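Local coordinates for protein NADPH-dependent aldehyde reductase YqhD (Escherichia coli, PDB 4QGS) that reduces a broad range of short-chain aldehydes to alcohols with NADPH, working as a homodimer that holds one catalytic zinc ion per subunit, at residues T310-A313 against K314-Y318; V219-K222 against I223-R226. One frame throughout, in Å; residues are numbered along the deposited sequence.

Contact 1. Residues T310-A313 against K314-Y318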
# COMPACT_ATOMS: atom_id res chain seq x y z
N THR A 310 -5.63 -3.48 25.42
CA THR A 310 -5.56 -4.72 24.66
C THR A 310 -4.22 -4.84 23.93
O THR A 310 -3.76 -5.95 23.66
CB THR A 310 -6.69 -4.83 23.62
OG1 THR A 310 -6.61 -3.73 22.70
CG2 THR A 310 -8.05 -4.81 24.29
N LYS A 311 -3.60 -3.70 23.60
CA LYS A 311 -2.33 -3.73 22.88
C LYS A 311 -1.13 -3.64 23.80
O LYS A 311 0.00 -3.46 23.35
CB LYS A 311 -2.26 -2.57 21.87
CG LYS A 311 -3.24 -2.69 20.72
CD LYS A 311 -3.07 -1.49 19.77
CE LYS A 311 -4.04 -1.56 18.61
NZ LYS A 311 -3.80 -2.74 17.73
N ARG A 312 -1.36 -3.77 25.11
CA ARG A 312 -0.34 -3.45 26.08
C ARG A 312 0.97 -4.23 25.87
O ARG A 312 2.03 -3.62 25.79
CB ARG A 312 -0.88 -3.69 27.50
CG ARG A 312 0.17 -3.73 28.57
CD ARG A 312 -0.43 -4.38 29.81
NE ARG A 312 0.11 -3.81 31.04
CZ ARG A 312 1.17 -4.29 31.68
NH1 ARG A 312 1.82 -5.36 31.22
NH2 ARG A 312 1.57 -3.70 32.80
N ALA A 313 0.90 -5.55 25.76
CA ALA A 313 2.11 -6.36 25.62
C ALA A 313 2.92 -6.00 24.37
O ALA A 313 4.13 -5.86 24.45
CB ALA A 313 1.75 -7.84 25.60
N LYS A 314 2.25 -5.85 23.23
CA LYS A 314 2.98 -5.55 22.00
C LYS A 314 3.43 -4.09 21.97
O LYS A 314 4.44 -3.79 21.34
CB LYS A 314 2.15 -5.90 20.76
CG LYS A 314 1.85 -7.42 20.60
CD LYS A 314 3.11 -8.30 20.63
CE LYS A 314 4.03 -8.11 19.41
NZ LYS A 314 3.49 -8.72 18.16
N LEU A 315 2.71 -3.18 22.63
CA LEU A 315 3.22 -1.81 22.75
C LEU A 315 4.53 -1.78 23.55
O LEU A 315 5.45 -1.05 23.21
CB LEU A 315 2.18 -0.90 23.39
CG LEU A 315 1.10 -0.43 22.43
CD1 LEU A 315 -0.12 0.09 23.20
CD2 LEU A 315 1.68 0.68 21.52
N LEU A 316 4.61 -2.58 24.61
CA LEU A 316 5.83 -2.64 25.40
C LEU A 316 6.97 -3.33 24.63
O LEU A 316 8.14 -2.94 24.75
CB LEU A 316 5.58 -3.38 26.72
CG LEU A 316 4.67 -2.63 27.69
CD1 LEU A 316 4.23 -3.56 28.82
CD2 LEU A 316 5.39 -1.42 28.25
N GLN A 317 6.62 -4.35 23.86
CA GLN A 317 7.62 -5.03 23.04
C GLN A 317 8.16 -4.09 21.97
O GLN A 317 9.36 -4.01 21.73
CB GLN A 317 7.05 -6.31 22.40
CG GLN A 317 8.11 -7.11 21.62
CD GLN A 317 7.63 -8.50 21.22
OE1 GLN A 317 6.74 -9.06 21.86
NE2 GLN A 317 8.22 -9.06 20.17
N TYR A 318 7.24 -3.36 21.34
CA TYR A 318 7.58 -2.35 20.34
C TYR A 318 8.49 -1.29 20.94
O TYR A 318 9.51 -0.93 20.35
CB TYR A 318 6.28 -1.75 19.79
CG TYR A 318 6.37 -0.47 18.98
CD1 TYR A 318 6.80 -0.49 17.67
CD2 TYR A 318 5.95 0.74 19.52
CE1 TYR A 318 6.85 0.67 16.90
CE2 TYR A 318 5.99 1.92 18.76
CZ TYR A 318 6.45 1.88 17.46
OH TYR A 318 6.50 3.03 16.70
O HOH W 1 -0.59 -6.73 23.07

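Contact 2. Residues V219-K222 against I223-R226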
# COMPACT_ATOMS: atom_id res chain seq x y z
N VAL A 219 1.34 -13.57 20.29
CA VAL A 219 0.99 -14.95 19.98
C VAL A 219 2.24 -15.81 19.82
O VAL A 219 2.20 -16.90 19.28
CB VAL A 219 0.13 -15.07 18.69
CG1 VAL A 219 -1.21 -14.38 18.88
CG2 VAL A 219 0.87 -14.50 17.48
N ASP A 220 3.37 -15.29 20.32
CA ASP A 220 4.68 -15.96 20.25
C ASP A 220 5.04 -16.38 18.82
O ASP A 220 5.55 -17.49 18.59
CB ASP A 220 4.72 -17.19 21.18
CG ASP A 220 6.14 -17.67 21.46
OD1 ASP A 220 7.09 -16.89 21.20
OD2 ASP A 220 6.32 -18.81 21.94
N ALA A 221 4.77 -15.50 17.87
CA ALA A 221 5.22 -15.67 16.50
C ALA A 221 6.55 -14.93 16.35
O ALA A 221 6.58 -13.78 15.91
CB ALA A 221 4.19 -15.15 15.52
N LYS A 222 7.64 -15.57 16.76
CA LYS A 222 8.91 -14.87 16.91
C LYS A 222 9.49 -14.34 15.60
O LYS A 222 10.03 -13.23 15.57
CB LYS A 222 9.96 -15.78 17.58
CG LYS A 222 9.68 -16.05 19.06
CD LYS A 222 10.89 -16.73 19.73
CE LYS A 222 10.70 -16.89 21.23
NZ LYS A 222 9.56 -17.76 21.61
N ILE A 223 9.41 -15.13 14.53
CA ILE A 223 9.97 -14.68 13.25
C ILE A 223 9.19 -13.47 12.74
O ILE A 223 9.77 -12.44 12.33
CB ILE A 223 9.96 -15.80 12.20
CG1 ILE A 223 11.01 -16.86 12.55
CG2 ILE A 223 10.18 -15.25 10.79
CD1 ILE A 223 12.43 -16.35 12.45
N GLN A 224 7.86 -13.58 12.78
CA GLN A 224 7.00 -12.47 12.36
C GLN A 224 7.28 -11.20 13.15
O GLN A 224 7.36 -10.10 12.56
CB GLN A 224 5.52 -12.86 12.50
CG GLN A 224 5.07 -13.94 11.52
CD GLN A 224 5.19 -15.36 12.10
OE1 GLN A 224 6.13 -15.67 12.84
NE2 GLN A 224 4.21 -16.21 11.79
N ASP A 225 7.43 -11.34 14.46
CA ASP A 225 7.79 -10.20 15.31
C ASP A 225 9.16 -9.63 14.96
O ASP A 225 9.29 -8.41 14.81
CB ASP A 225 7.77 -10.58 16.80
CG ASP A 225 6.35 -10.69 17.37
OD1 ASP A 225 5.39 -10.13 16.78
OD2 ASP A 225 6.21 -11.34 18.43
N ARG A 226 10.17 -10.48 14.84
CA ARG A 226 11.51 -9.99 14.52
C ARG A 226 11.53 -9.29 13.16
O ARG A 226 12.23 -8.30 12.98
CB ARG A 226 12.54 -11.12 14.52
CG ARG A 226 12.92 -11.67 15.88
CD ARG A 226 13.60 -10.63 16.78
NE ARG A 226 14.05 -11.25 18.03
CZ ARG A 226 14.69 -10.61 19.01
NH1 ARG A 226 15.01 -9.32 18.87
NH2 ARG A 226 15.04 -11.27 20.11
O HOH W 2 3.59 -12.63 18.36

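Contact 1. Residues T310-A313 against K314-Y318
The guanidinium group of Arg312 has the methyl CD1 of Leu316 over one of its faces, with NH1 3.8 Å from that carbon. NH2 of the same group forms a salt bridge to Asp330, the first residue of helix 330-347, while Leu316 itself packs on Asp330, Arg333 and Ile334. Arginine suits this exposed place because its flat end can rest on a leucine and still reach an acid. CG lies anti to the backbone N (chi1 165°), which sends the chain toward the side of the helix where Leu316 sits one turn on, and the two side chains cross at a slant.

These are i to i+4 neighbours in the first turns of helix 312-323, in the C-terminal, helical part of this iron-containing alcohol dehydrogenase family member. Lys311 is the N-cap residue, and its carbonyl O takes the first helical bond, from Leu315 N at 2.8 Å and nearly in line with C=O. The next two bonds, Leu316 N to Arg312 O and Gln317 N to Ala313 O, are both 3.0 Å long. Lys314 N, in the first turn, gives its hydrogen to a water at 3.0 Å, which in turn makes a weak bond to Thr310 O.

On the buried flank Leu315 places CD1 3.7 Å from CB of Lys311, and its side chain also touches Trp304 and Ile334. The side chain of Lys311 touches Leu303 and Trp304, apolar neighbours that suit the long methylene chain of a lysine, while the NZ of this buried residue is held by Asp274, Glu381 and the carbonyl of Val215.

Contact 2. Residues V219-K222 against I223-R226
Ala221 and Asp225 are joined by the first helical bond of helix 222-244, from Asp225 N to Ala221 O at 3.0 Å. Before it the chain is irregular: Asp220 takes up positive phi (53°), and Ala221 follows in an extended conformation at the N-cap position. The second bond, Arg226 N to Lys222 O, measures 2.8 Å and is similarly straight at hydrogen.

Ala221 presents its methyl to the amide end of Gln224, with CB 3.3 Å from OE1 and 3.6 Å from CD. A bend at chi2 (92°) folds the glutamine back over this small methyl. Its NE2 bonds to the carbonyl of Ala269, and both side chains also touch Val271.

Asp225 reaches back toward the loop through a single water. That water donates to OD2 at 2.9 Å and accepts from the backbone N of Ala221 at 3.1 Å, and also from that of Val219 in the conformer modelled here. An acid suits this place near the start of a helix, where the helix dipole would be expected to favour negative charge. On the solvent side Lys222 NZ makes a salt bridge to Asp220 OD1 at 2.7 Å, using the syn lone pair and spanning the N-cap residue between them.

The water thus ties the loop amide of Ala221 to the helix start. With OD1 of the buried Asp225 paired to Lys314 and OD2 bound to the water, both carboxylate oxygens have partners, and the lysine and the water would be expected to favour the ionised form.

How the contacts relate
Contact 2 comes first along the chain, at the start of helix 222-244, and contact 1 follows at the start of helix 312-323; their centres lie about 13 Å apart on the same side of the chain's centre. All four segments belong to the C-terminal helical part of the protein, which also supplies the zinc ligands. The two helix starts touch directly: Lys314 NZ of contact 1 forms a salt bridge to Asp225 OD1 of contact 2 at 2.7 Å, and Gln317 packs against the same aspartate. Residues distant in sequence thus join two helices by charge. Contact 2 lies away from the zinc and cofactor sites, whereas the side chain of Lys311 is about 11 Å from that of the zinc ligand His278.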